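Local structure of YPM (Yersinia pseudotuberculosis, 1PM4) at residues G17-I22 against S111-K116; W84-K89 against L100-H105; S40-A45 against E94-S99; G11-K16 against I88-S93. The protein acts as a superantigen, a bacterial mitogen with a jelly-roll fold that probably stimulates T cells outside normal peptide recognition. One frame throughout, in Å; residues are numbered along the deposited sequence.

Contact 1 (G17-I22 against S111-K116); sequences GEVCII and SDVLTK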
loop_
_atom_site.group_PDB
_atom_site.type_symbol
_atom_site.label_atom_id
_atom_site.label_comp_id
_atom_site.label_asym_id
_atom_site.label_seq_id
_atom_site.Cartn_x
_atom_site.Cartn_y
_atom_site.Cartn_z
ATOM N N GLY A 17 23.509 -5.528 3.625
ATOM C CA GLY A 17 23.334 -5.878 2.231
ATOM C C GLY A 17 21.861 -5.892 1.807
ATOM O O GLY A 17 20.918 -5.881 2.658
ATOM N N GLU A 18 21.649 -5.919 0.499
ATOM C CA GLU A 18 20.319 -6.074 -0.049
ATOM C C GLU A 18 20.386 -7.152 -1.111
ATOM O O GLU A 18 21.369 -7.170 -1.894
ATOM C CB GLU A 18 19.730 -4.788 -0.582
ATOM C CG GLU A 18 20.578 -4.005 -1.538
ATOM C CD GLU A 18 19.906 -2.750 -2.081
ATOM O OE1 GLU A 18 19.369 -2.022 -1.226
ATOM O OE2 GLU A 18 20.012 -2.418 -3.299
ATOM N N VAL A 19 19.398 -8.024 -1.158
ATOM C CA VAL A 19 19.339 -9.098 -2.136
ATOM C C VAL A 19 17.948 -9.065 -2.738
ATOM O O VAL A 19 16.965 -8.968 -1.987
ATOM C CB VAL A 19 19.582 -10.464 -1.445
ATOM C CG1 VAL A 19 19.243 -11.591 -2.407
ATOM C CG2 VAL A 19 21.048 -10.620 -0.988
ATOM N N CYS A 20 17.852 -9.080 -4.088
ATOM C CA CYS A 20 16.576 -9.063 -4.760
ATOM C C CYS A 20 16.343 -10.355 -5.539
ATOM O O CYS A 20 17.272 -10.854 -6.229
ATOM C CB CYS A 20 16.471 -7.863 -5.706
ATOM S SG CYS A 20 16.150 -6.315 -4.885
ATOM N N ILE A 21 15.130 -10.868 -5.412
ATOM C CA ILE A 21 14.722 -12.127 -6.002
ATOM C C ILE A 21 13.513 -11.825 -6.883
ATOM O O ILE A 21 12.525 -11.228 -6.448
ATOM C CB ILE A 21 14.434 -13.192 -4.903
ATOM C CG1 ILE A 21 15.731 -13.474 -4.138
ATOM C CG2 ILE A 21 13.858 -14.502 -5.539
ATOM C CD1 ILE A 21 15.590 -14.436 -3.048
ATOM N N ILE A 22 13.633 -12.182 -8.155
ATOM C CA ILE A 22 12.560 -11.900 -9.103
ATOM C C ILE A 22 11.596 -13.123 -9.257
ATOM O O ILE A 22 11.996 -14.256 -9.188
ATOM C CB ILE A 22 13.148 -11.483 -10.463
ATOM C CG1 ILE A 22 12.078 -10.963 -11.405
ATOM C CG2 ILE A 22 13.824 -12.585 -11.121
ATOM C CD1 ILE A 22 12.737 -10.036 -12.468
ATOM N N SER A 111 18.675 -18.230 -11.484
ATOM C CA SER A 111 18.638 -16.901 -12.074
ATOM C C SER A 111 17.567 -15.998 -11.409
ATOM O O SER A 111 17.499 -14.829 -11.700
ATOM C CB SER A 111 18.456 -17.014 -13.606
ATOM O OG SER A 111 17.189 -17.490 -13.922
ATOM N N ASP A 112 16.754 -16.546 -10.498
ATOM C CA ASP A 112 15.772 -15.726 -9.809
ATOM C C ASP A 112 16.487 -14.744 -8.877
ATOM O O ASP A 112 15.926 -13.731 -8.569
ATOM C CB ASP A 112 14.758 -16.555 -8.992
ATOM C CG ASP A 112 13.928 -17.532 -9.831
ATOM O OD1 ASP A 112 13.817 -17.389 -11.105
ATOM O OD2 ASP A 112 13.305 -18.475 -9.286
ATOM N N VAL A 113 17.658 -15.128 -8.371
ATOM C CA VAL A 113 18.470 -14.255 -7.495
ATOM C C VAL A 113 19.176 -13.259 -8.377
ATOM O O VAL A 113 20.071 -13.605 -9.164
ATOM C CB VAL A 113 19.456 -15.030 -6.607
ATOM C CG1 VAL A 113 20.126 -14.059 -5.655
ATOM C CG2 VAL A 113 18.679 -16.052 -5.784
ATOM N N LEU A 114 18.705 -12.028 -8.322
ATOM C CA LEU A 114 19.230 -10.959 -9.147
ATOM C C LEU A 114 20.608 -10.549 -8.697
ATOM O O LEU A 114 20.976 -10.602 -7.494
ATOM C CB LEU A 114 18.323 -9.719 -9.101
ATOM C CG LEU A 114 16.935 -9.975 -9.675
ATOM C CD1 LEU A 114 16.164 -8.692 -9.507
ATOM C CD2 LEU A 114 16.944 -10.476 -11.188
ATOM N N THR A 115 21.410 -10.129 -9.658
ATOM C CA THR A 115 22.692 -9.578 -9.292
ATOM C C THR A 115 22.571 -8.199 -8.726
ATOM O O THR A 115 23.470 -7.738 -8.018
ATOM C CB THR A 115 23.694 -9.518 -10.481
ATOM O OG1 THR A 115 23.163 -8.682 -11.512
ATOM C CG2 THR A 115 23.935 -10.818 -11.067
ATOM N N LYS A 116 21.474 -7.515 -9.025
ATOM C CA LYS A 116 21.274 -6.183 -8.566
ATOM C C LYS A 116 19.823 -5.832 -8.328
ATOM O O LYS A 116 18.947 -6.334 -9.038
ATOM C CB LYS A 116 21.925 -5.213 -9.539
ATOM C CG LYS A 116 21.195 -4.987 -10.826
ATOM C CD LYS A 116 21.876 -3.699 -11.573
ATOM C CE LYS A 116 21.527 -2.331 -10.859
ATOM N NZ LYS A 116 22.702 -1.581 -10.138
HETATM O O HOH W 1 20.241 -8.690 -5.492
HETATM O O HOH W 2 11.028 -15.430 -11.847
#
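Leu114 lies against Cys20 and Ile22, which share one face of strand 18-23. Its CD1 touches Cys20 CB at 3.9 Å, and its CD2 touches Ile22 CG2 at 3.8 Å. The fork of the leucine thus reaches two alternate residues of the strand. The side chains of Ile22 and Leu114 meet at about a right angle. CG2 of Ile22 faces the loop because CG1 takes the position anti to the backbone N (chi1 -171°). On the other face, Val19 CG1 meets Val113 CG1 at 4.2 Å, and Ile21 CG1 lies at 4.2 Å from Val113 CG2.

Two backbone bonds set this register. Leu114 N donates to Cys20 O at 2.8 Å, nearly in line with the carbonyl. Ile22 N donates to Asp112 O at 2.8 Å, in the carbonyl plane, with an angle of 163° at the hydrogen. Between them, Ile21 CA makes a CH...O contact of 3.3 Å with the same Asp112 O. One water accepts from Cys20 N and donates to Leu114 O, which extends the pairing by a step.

Further out, Asp112 is held through its carboxylate. OD1 forms a salt bridge with Lys25, and OD2 bonds to Tyr9 OH and Glu109 N. The second brace is the disulfide between Cys20 and Cys117, the residue that follows Lys116. The other edge of strand 18-23 pairs with strand 84-90. The arrangement is a single beta bridge, Ile21 with Val113, by which the C-terminal segment joins an edge strand of the jelly roll and is locked there by the disulfide.

Contact 2 (W84-K89 against L100-H105); sequences WIWKIK and LDATVH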
loop_
_atom_site.group_PDB
_atom_site.type_symbol
_atom_site.label_atom_id
_atom_site.label_comp_id
_atom_site.label_asym_id
_atom_site.label_seq_id
_atom_site.Cartn_x
_atom_site.Cartn_y
_atom_site.Cartn_z
ATOM N N TRP A 84 7.506 -9.396 -10.493
ATOM C CA TRP A 84 7.586 -8.786 -9.178
ATOM C C TRP A 84 8.978 -9.052 -8.685
ATOM O O TRP A 84 9.632 -9.990 -9.149
ATOM C CB TRP A 84 6.535 -9.403 -8.251
ATOM C CG TRP A 84 6.565 -10.832 -8.067
ATOM C CD1 TRP A 84 7.323 -11.512 -7.196
ATOM C CD2 TRP A 84 5.726 -11.819 -8.734
ATOM N NE1 TRP A 84 7.045 -12.849 -7.263
ATOM C CE2 TRP A 84 6.068 -13.078 -8.202
ATOM C CE3 TRP A 84 4.716 -11.743 -9.707
ATOM C CZ2 TRP A 84 5.465 -14.301 -8.632
ATOM C CZ3 TRP A 84 4.093 -12.942 -10.144
ATOM C CH2 TRP A 84 4.473 -14.203 -9.597
ATOM N N ILE A 85 9.405 -8.249 -7.728
ATOM C CA ILE A 85 10.642 -8.466 -6.975
ATOM C C ILE A 85 10.397 -8.420 -5.492
ATOM O O ILE A 85 9.698 -7.522 -4.936
ATOM C CB ILE A 85 11.660 -7.416 -7.356
ATOM C CG1 ILE A 85 12.190 -7.727 -8.740
ATOM C CG2 ILE A 85 12.885 -7.318 -6.337
ATOM C CD1 ILE A 85 12.980 -6.540 -9.242
ATOM N N TRP A 86 10.972 -9.404 -4.825
ATOM C CA TRP A 86 11.128 -9.417 -3.399
ATOM C C TRP A 86 12.517 -8.833 -3.059
ATOM O O TRP A 86 13.523 -9.405 -3.441
ATOM C CB TRP A 86 11.104 -10.857 -2.900
ATOM C CG TRP A 86 9.857 -11.577 -3.296
ATOM C CD1 TRP A 86 9.816 -12.664 -4.127
ATOM C CD2 TRP A 86 8.529 -11.413 -2.771
ATOM N NE1 TRP A 86 8.524 -13.076 -4.281
ATOM C CE2 TRP A 86 7.701 -12.379 -3.448
ATOM C CE3 TRP A 86 7.922 -10.528 -1.912
ATOM C CZ2 TRP A 86 6.370 -12.477 -3.248
ATOM C CZ3 TRP A 86 6.522 -10.612 -1.731
ATOM C CH2 TRP A 86 5.769 -11.616 -2.383
ATOM N N LYS A 87 12.547 -7.694 -2.386
ATOM C CA LYS A 87 13.797 -7.141 -1.919
ATOM C C LYS A 87 13.980 -7.397 -0.428
ATOM O O LYS A 87 13.115 -7.038 0.369
ATOM C CB LYS A 87 13.790 -5.634 -2.160
ATOM C CG LYS A 87 14.966 -4.918 -1.646
ATOM C CD LYS A 87 15.069 -3.478 -2.187
ATOM C CE LYS A 87 16.253 -2.809 -1.683
ATOM N NZ LYS A 87 16.316 -1.278 -1.982
ATOM N N ILE A 88 15.072 -8.019 -0.094
ATOM C CA ILE A 88 15.476 -8.350 1.264
ATOM C C ILE A 88 16.549 -7.359 1.643
ATOM O O ILE A 88 17.638 -7.336 1.025
ATOM C CB ILE A 88 16.082 -9.797 1.367
ATOM C CG1 ILE A 88 15.018 -10.838 0.919
ATOM C CG2 ILE A 88 16.507 -10.104 2.774
ATOM C CD1 ILE A 88 15.574 -12.211 0.545
ATOM N N LYS A 89 16.284 -6.600 2.701
ATOM C CA LYS A 89 17.235 -5.663 3.225
ATOM C C LYS A 89 17.702 -6.150 4.592
ATOM O O LYS A 89 16.872 -6.387 5.455
ATOM C CB LYS A 89 16.669 -4.254 3.314
ATOM C CG LYS A 89 17.643 -3.217 3.942
ATOM C CD LYS A 89 19.089 -3.068 3.326
ATOM C CE LYS A 89 20.010 -2.080 4.073
ATOM N NZ LYS A 89 21.209 -1.450 3.305
ATOM N N LEU A 100 13.628 -17.299 2.233
ATOM C CA LEU A 100 12.424 -16.601 1.773
ATOM C C LEU A 100 11.503 -17.703 1.201
ATOM O O LEU A 100 11.848 -18.317 0.197
ATOM C CB LEU A 100 12.804 -15.652 0.666
ATOM C CG LEU A 100 11.630 -14.820 0.167
ATOM C CD1 LEU A 100 11.154 -13.830 1.186
ATOM C CD2 LEU A 100 11.921 -14.124 -1.153
ATOM N N ASP A 101 10.364 -17.890 1.807
ATOM C CA ASP A 101 9.314 -18.692 1.235
ATOM C C ASP A 101 8.476 -17.778 0.375
ATOM O O ASP A 101 8.032 -16.718 0.844
ATOM C CB ASP A 101 8.434 -19.260 2.295
ATOM C CG ASP A 101 9.128 -20.143 3.264
ATOM O OD1 ASP A 101 10.237 -20.664 3.038
ATOM O OD2 ASP A 101 8.597 -20.304 4.386
ATOM N N ALA A 102 8.322 -18.103 -0.894
ATOM C CA ALA A 102 7.515 -17.246 -1.825
ATOM C C ALA A 102 6.778 -17.997 -2.901
ATOM O O ALA A 102 7.274 -18.981 -3.439
ATOM C CB ALA A 102 8.448 -16.302 -2.520
ATOM N N THR A 103 5.629 -17.474 -3.258
ATOM C CA THR A 103 4.896 -17.925 -4.427
ATOM C C THR A 103 5.787 -17.886 -5.641
ATOM O O THR A 103 6.442 -16.909 -5.857
ATOM C CB THR A 103 3.731 -16.971 -4.705
ATOM O OG1 THR A 103 2.873 -16.952 -3.600
ATOM C CG2 THR A 103 2.863 -17.561 -5.837
ATOM N N VAL A 104 5.881 -18.989 -6.363
ATOM C CA VAL A 104 6.540 -18.958 -7.649
ATOM C C VAL A 104 5.605 -19.443 -8.733
ATOM O O VAL A 104 4.676 -20.193 -8.493
ATOM C CB VAL A 104 7.825 -19.763 -7.694
ATOM C CG1 VAL A 104 8.831 -19.180 -6.720
ATOM C CG2 VAL A 104 7.594 -21.199 -7.362
ATOM N N HIS A 105 5.893 -19.023 -9.949
ATOM C CA HIS A 105 5.054 -19.479 -11.032
ATOM C C HIS A 105 5.658 -20.642 -11.762
ATOM O O HIS A 105 4.943 -21.541 -12.179
ATOM C CB HIS A 105 4.658 -18.337 -11.949
ATOM C CG HIS A 105 3.256 -17.895 -11.710
ATOM N ND1 HIS A 105 2.948 -16.933 -10.776
ATOM C CD2 HIS A 105 2.074 -18.343 -12.194
ATOM C CE1 HIS A 105 1.644 -16.771 -10.721
ATOM N NE2 HIS A 105 1.086 -17.618 -11.571
HETATM O O HOH W 3 8.517 -15.233 -6.231
#
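Strands 84-89 and 100-103 run nearly antiparallel, at 168°, with their axes 10.0 Å apart at closest approach. They belong to the two facing sheets of the jelly roll, so side chains rather than backbone bonds fill the space between them. Trp84, Trp86 and Ile88 point inward from one sheet, Leu100 and Ala102 from the other.

Leu100 CD2 sits at 3.8 Å from Trp86 CB and also near CG and CD1 of the indole, the two side chains crossing at about a right angle. The methyl of Ala102 approaches the same ring obliquely, 3.7 Å from Trp86 NE1. Ile88 CD1 adds a looser touch on Leu100 CB. The tryptophans also pack on each other: Trp84 CD1 stands 3.4 Å above one face of the Trp86 ring, offset toward its rim.

With CG between the backbone N and the carbonyl carbon (chi1 57°), Trp84 turns its indole so that the far end reaches His105. There the rings meet rim to rim with planes at 62°, and Trp84 CH2 lies 3.3 Å from His105 ND1. Leu34 and Ala36 of strand 32-39 and Leu51 of strand 47-54 also pack on the tryptophans.

The buried indole N-H groups are satisfied by one water in the plane of both rings. It accepts from Trp84 NE1 at 3.0 Å and Trp86 NE1 at 2.9 Å, and donates to Thr103 O at 2.7 Å.

Contact 3 (S40-A45 against E94-S99); sequences STNVNA and ETSNYS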
loop_
_atom_site.group_PDB
_atom_site.type_symbol
_atom_site.label_atom_id
_atom_site.label_comp_id
_atom_site.label_asym_id
_atom_site.label_seq_id
_atom_site.Cartn_x
_atom_site.Cartn_y
_atom_site.Cartn_z
ATOM N N SER A 40 15.039 -16.195 9.188
ATOM C CA SER A 40 16.471 -16.377 9.393
ATOM C C SER A 40 16.748 -17.325 10.560
ATOM O O SER A 40 16.028 -17.260 11.607
ATOM C CB SER A 40 17.148 -15.050 9.656
ATOM O OG SER A 40 18.539 -15.191 9.860
ATOM N N THR A 41 17.740 -18.190 10.367
ATOM C CA THR A 41 18.234 -18.997 11.505
ATOM C C THR A 41 18.949 -18.161 12.542
ATOM O O THR A 41 19.233 -18.698 13.609
ATOM C CB THR A 41 19.161 -20.129 11.053
ATOM O OG1 THR A 41 20.326 -19.618 10.392
ATOM C CG2 THR A 41 18.453 -21.069 10.112
ATOM N N ASN A 42 19.279 -16.905 12.248
ATOM C CA ASN A 42 19.794 -15.943 13.189
ATOM C C ASN A 42 18.641 -15.432 13.996
ATOM O O ASN A 42 17.854 -14.689 13.513
ATOM C CB ASN A 42 20.529 -14.848 12.500
ATOM C CG ASN A 42 21.015 -13.743 13.417
ATOM O OD1 ASN A 42 20.949 -13.826 14.659
ATOM N ND2 ASN A 42 21.529 -12.679 12.800
ATOM N N VAL A 43 18.575 -15.794 15.268
ATOM C CA VAL A 43 17.381 -15.445 16.061
ATOM C C VAL A 43 17.330 -13.924 16.231
ATOM O O VAL A 43 16.277 -13.346 16.505
ATOM C CB VAL A 43 17.442 -16.147 17.470
ATOM C CG1 VAL A 43 16.270 -15.775 18.292
ATOM C CG2 VAL A 43 17.449 -17.661 17.264
ATOM N N ASN A 44 18.477 -13.282 16.082
ATOM C CA ASN A 44 18.566 -11.849 16.263
ATOM C C ASN A 44 18.428 -11.055 14.957
ATOM O O ASN A 44 18.669 -9.858 14.926
ATOM C CB ASN A 44 19.891 -11.479 16.895
ATOM C CG ASN A 44 20.109 -12.082 18.301
ATOM O OD1 ASN A 44 19.164 -12.442 18.993
ATOM N ND2 ASN A 44 21.360 -12.175 18.691
ATOM N N ALA A 45 18.052 -11.712 13.899
ATOM C CA ALA A 45 18.044 -11.060 12.608
ATOM C C ALA A 45 17.111 -9.868 12.586
ATOM O O ALA A 45 16.002 -9.900 13.201
ATOM C CB ALA A 45 17.640 -12.075 11.569
ATOM N N GLU A 94 25.218 -7.466 11.124
ATOM C CA GLU A 94 25.520 -8.882 11.246
ATOM C C GLU A 94 25.164 -9.673 10.015
ATOM O O GLU A 94 24.000 -9.727 9.592
ATOM C CB GLU A 94 24.817 -9.478 12.472
ATOM C CG GLU A 94 25.171 -10.923 12.763
ATOM C CD GLU A 94 24.704 -11.401 14.164
ATOM O OE1 GLU A 94 25.265 -12.366 14.634
ATOM O OE2 GLU A 94 23.727 -10.884 14.717
ATOM N N THR A 95 26.170 -10.318 9.434
ATOM C CA THR A 95 25.960 -11.207 8.313
ATOM C C THR A 95 25.138 -12.366 8.796
ATOM O O THR A 95 25.437 -12.934 9.873
ATOM C CB THR A 95 27.310 -11.694 7.780
ATOM O OG1 THR A 95 27.983 -10.550 7.193
ATOM C CG2 THR A 95 27.100 -12.716 6.680
ATOM N N SER A 96 24.059 -12.623 8.078
ATOM C CA SER A 96 23.006 -13.521 8.527
ATOM C C SER A 96 22.508 -14.491 7.464
ATOM O O SER A 96 22.416 -14.133 6.301
ATOM C CB SER A 96 21.793 -12.699 8.951
ATOM O OG SER A 96 22.101 -11.694 9.920
ATOM N N ASN A 97 22.111 -15.698 7.888
ATOM C CA ASN A 97 21.317 -16.572 7.019
ATOM C C ASN A 97 20.014 -15.867 6.664
ATOM O O ASN A 97 19.471 -15.093 7.472
ATOM C CB ASN A 97 20.968 -17.858 7.803
ATOM C CG ASN A 97 19.788 -18.629 7.216
ATOM O OD1 ASN A 97 18.586 -18.439 7.593
ATOM N ND2 ASN A 97 20.123 -19.545 6.253
ATOM N N TYR A 98 19.492 -16.148 5.482
ATOM C CA TYR A 98 18.069 -15.892 5.223
ATOM C C TYR A 98 17.400 -17.076 4.540
ATOM O O TYR A 98 18.069 -17.916 3.913
ATOM C CB TYR A 98 17.889 -14.627 4.375
ATOM C CG TYR A 98 18.283 -14.809 2.903
ATOM C CD1 TYR A 98 17.382 -15.222 1.952
ATOM C CD2 TYR A 98 19.567 -14.471 2.468
ATOM C CE1 TYR A 98 17.769 -15.445 0.664
ATOM C CE2 TYR A 98 19.932 -14.593 1.166
ATOM C CZ TYR A 98 19.005 -15.062 0.231
ATOM O OH TYR A 98 19.387 -15.248 -1.118
ATOM N N SER A 99 16.099 -17.150 4.672
ATOM C CA SER A 99 15.283 -18.008 3.840
ATOM C C SER A 99 14.025 -17.234 3.489
ATOM O O SER A 99 13.430 -16.551 4.326
ATOM C CB SER A 99 14.984 -19.390 4.485
ATOM O OG SER A 99 14.173 -19.300 5.650
HETATM O O HOH W 4 23.158 -13.856 16.211
HETATM O O HOH W 5 21.489 -9.418 13.785
HETATM O O HOH W 6 23.561 -10.775 17.545
#
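Asn97 lays its side chain across Thr41 at about a right angle, with CB 3.2 Å from Thr41 OG1. The contact joins the loop after strand 32-39 to the start of strand 96-103, at one end of the jelly roll. Asn97 OD1 accepts from Thr41 N at 2.9 Å, a nearly straight bond whose donor stands above the amide carbonyl plane. Next to it, Ser40 OG donates to Asn97 O at 2.6 Å. The same OG accepts from Asn42 N, which makes an ST turn.

Asn42 continues the bend. Its OD1 accepts from Asn44 N in an Asx turn, inside a type I beta turn from Asn42 to Ala45. CG of Asn42 is anti to the backbone N (chi1 176°), and this carries the amide across to the other segment. There ND2 donates to Ser96 OG at 3.1 Å, with the oxygen in the amide plane. Ser96 OG in turn donates to Glu94 O, so the serine hydroxyl links the Asn42 amide to the backbone just before strand 96-103.

The Glu94 carboxylate comes from the opposite direction, its plane 71° from the amide. Its bond from Asn42 ND2 to OE2 is weak at 3.4 Å. Waters also link the two side chains here: one donates to Asn42 OD1 at 2.7 Å and to Glu94 OE1 at 3.0 Å.

Contact 4 (G11-K16 against I88-S93); sequences GTIQGK and IKNNSS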
loop_
_atom_site.group_PDB
_atom_site.type_symbol
_atom_site.label_atom_id
_atom_site.label_comp_id
_atom_site.label_asym_id
_atom_site.label_seq_id
_atom_site.Cartn_x
_atom_site.Cartn_y
_atom_site.Cartn_z
ATOM N N GLY A 11 19.943 -18.415 1.597
ATOM C CA GLY A 11 21.250 -17.854 1.366
ATOM C C GLY A 11 21.785 -17.178 2.608
ATOM O O GLY A 11 21.324 -17.439 3.728
ATOM N N THR A 12 22.788 -16.333 2.384
ATOM C CA THR A 12 23.400 -15.559 3.429
ATOM C C THR A 12 23.474 -14.129 2.954
ATOM O O THR A 12 23.769 -13.911 1.771
ATOM C CB THR A 12 24.846 -16.083 3.633
ATOM O OG1 THR A 12 24.804 -17.485 4.026
ATOM C CG2 THR A 12 25.507 -15.378 4.758
ATOM N N ILE A 13 23.100 -13.183 3.824
ATOM C CA ILE A 13 23.093 -11.770 3.402
ATOM C C ILE A 13 24.024 -11.022 4.296
ATOM O O ILE A 13 23.944 -11.049 5.542
ATOM C CB ILE A 13 21.662 -11.193 3.402
ATOM C CG1 ILE A 13 21.680 -9.781 2.826
ATOM C CG2 ILE A 13 20.972 -11.335 4.784
ATOM C CD1 ILE A 13 20.306 -9.225 2.574
ATOM N N GLN A 14 25.022 -10.422 3.700
ATOM C CA GLN A 14 26.007 -9.677 4.443
ATOM C C GLN A 14 25.417 -8.489 5.211
ATOM O O GLN A 14 24.323 -8.001 4.895
ATOM C CB GLN A 14 27.083 -9.193 3.455
ATOM C CG GLN A 14 27.965 -10.402 3.042
ATOM C CD GLN A 14 28.593 -10.236 1.670
ATOM O OE1 GLN A 14 28.089 -9.457 0.846
ATOM N NE2 GLN A 14 29.701 -10.918 1.447
ATOM N N GLY A 15 26.146 -8.029 6.220
ATOM C CA GLY A 15 25.742 -6.816 6.946
ATOM C C GLY A 15 25.370 -5.671 5.995
ATOM O O GLY A 15 26.127 -5.381 5.054
ATOM N N LYS A 16 24.210 -5.045 6.259
ATOM C CA LYS A 16 23.664 -3.933 5.493
ATOM C C LYS A 16 23.387 -4.262 4.026
ATOM O O LYS A 16 22.908 -3.357 3.319
ATOM C CB LYS A 16 24.586 -2.697 5.629
ATOM C CG LYS A 16 24.920 -2.272 7.029
ATOM C CD LYS A 16 23.617 -1.943 7.808
ATOM C CE LYS A 16 23.844 -1.287 9.140
ATOM N NZ LYS A 16 22.685 -1.257 9.981
ATOM N N ILE A 88 15.072 -8.019 -0.094
ATOM C CA ILE A 88 15.476 -8.350 1.264
ATOM C C ILE A 88 16.549 -7.359 1.643
ATOM O O ILE A 88 17.638 -7.336 1.025
ATOM C CB ILE A 88 16.082 -9.797 1.367
ATOM C CG1 ILE A 88 15.018 -10.838 0.919
ATOM C CG2 ILE A 88 16.507 -10.104 2.774
ATOM C CD1 ILE A 88 15.574 -12.211 0.545
ATOM N N LYS A 89 16.284 -6.600 2.701
ATOM C CA LYS A 89 17.235 -5.663 3.225
ATOM C C LYS A 89 17.702 -6.150 4.592
ATOM O O LYS A 89 16.872 -6.387 5.455
ATOM C CB LYS A 89 16.669 -4.254 3.314
ATOM C CG LYS A 89 17.643 -3.217 3.942
ATOM C CD LYS A 89 19.089 -3.068 3.326
ATOM C CE LYS A 89 20.010 -2.080 4.073
ATOM N NZ LYS A 89 21.209 -1.450 3.305
ATOM N N ASN A 90 19.020 -6.292 4.765
ATOM C CA ASN A 90 19.571 -6.573 6.076
ATOM C C ASN A 90 19.811 -5.280 6.838
ATOM O O ASN A 90 20.650 -4.470 6.437
ATOM C CB ASN A 90 20.834 -7.417 5.951
ATOM C CG ASN A 90 21.342 -7.852 7.293
ATOM O OD1 ASN A 90 20.679 -7.593 8.315
ATOM N ND2 ASN A 90 22.471 -8.518 7.322
ATOM N N ASN A 91 18.983 -5.006 7.839
ATOM C CA ASN A 91 19.100 -3.760 8.618
ATOM C C ASN A 91 20.239 -3.818 9.629
ATOM O O ASN A 91 20.700 -2.777 10.164
ATOM C CB ASN A 91 17.781 -3.560 9.338
ATOM C CG ASN A 91 16.619 -3.430 8.423
ATOM O OD1 ASN A 91 16.692 -2.703 7.408
ATOM N ND2 ASN A 91 15.529 -4.105 8.753
ATOM N N SER A 92 20.675 -5.025 9.942
ATOM C CA SER A 92 21.769 -5.264 10.874
ATOM C C SER A 92 23.126 -5.245 10.195
ATOM O O SER A 92 23.239 -5.492 8.977
ATOM C CB SER A 92 21.583 -6.661 11.527
ATOM O OG SER A 92 22.627 -7.045 12.375
ATOM N N SER A 93 24.177 -4.952 10.970
ATOM C CA SER A 93 25.539 -5.103 10.486
ATOM C C SER A 93 26.007 -6.585 10.511
ATOM O O SER A 93 27.056 -6.910 10.012
ATOM C CB SER A 93 26.487 -4.218 11.246
ATOM O OG SER A 93 26.027 -2.896 11.149
HETATM O O HOH W 7 24.498 -1.585 12.650
#
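Ile88 CG2 meets Ile13 CD1 at 3.9 Å, where strands 84-90 and 6-13, from the two sheets of the jelly roll, come together at one end of the sandwich. Beyond this the contact is mostly polar and joins the end of strand 84-90 and the turn after it to the loop after strand 6-13.

Lys89 bends at chi2 (54°), which turns its chain back so that NZ donates to Lys16 O at 2.6 Å. Asn90 slides past Ile13 in the opposite direction, its CB against the isoleucine CD1. Its ND2 donates to Gln14 O at 3.1 Å from well above the carbonyl plane, and also to Glu94 O. Its OD1 accepts from Ser92 N, an Asx turn that starts the bend out of the strand. Asn90 O meets the CA of Lys16 in a CH...O contact. Asn91 ND2 bonds to Asp46 and Thr48. Asn91 O accepts from Lys16 NZ at 2.5 Å, a short distance; this lysine is also bent at chi2. Ser92 O takes the N-H of Lys16 at 2.9 Å.

Ser93 O rests on Gly15 CA in a CH...O contact of 3.3 Å. The OG of Ser93 lies 3.4 Å from Lys16 CE.

In the fold
Contact 2 is the core: its centre lies about 2 Å from the centre of the chain, and it holds the two sheets together by apolar and aromatic side chains, with one water for the indoles. Contacts 1, 3 and 4 are only partly buried. Contact 1 mixes backbone bonds with apolar packing; contacts 3 and 4 are mainly polar. Contact 1 fastens the C-terminal segment to edge strand 18-23, which pairs with strand 84-90 of contact 2. Contacts 3 and 4 sit together at one end of the sandwich, centres about 8 Å apart. Contact 3 relies on serine and asparagine turns and water, contact 4 on lysines and an asparagine. Contacts 2 and 4 share Ile88 and Lys89; contacts 2 and 3 share strand 96-103.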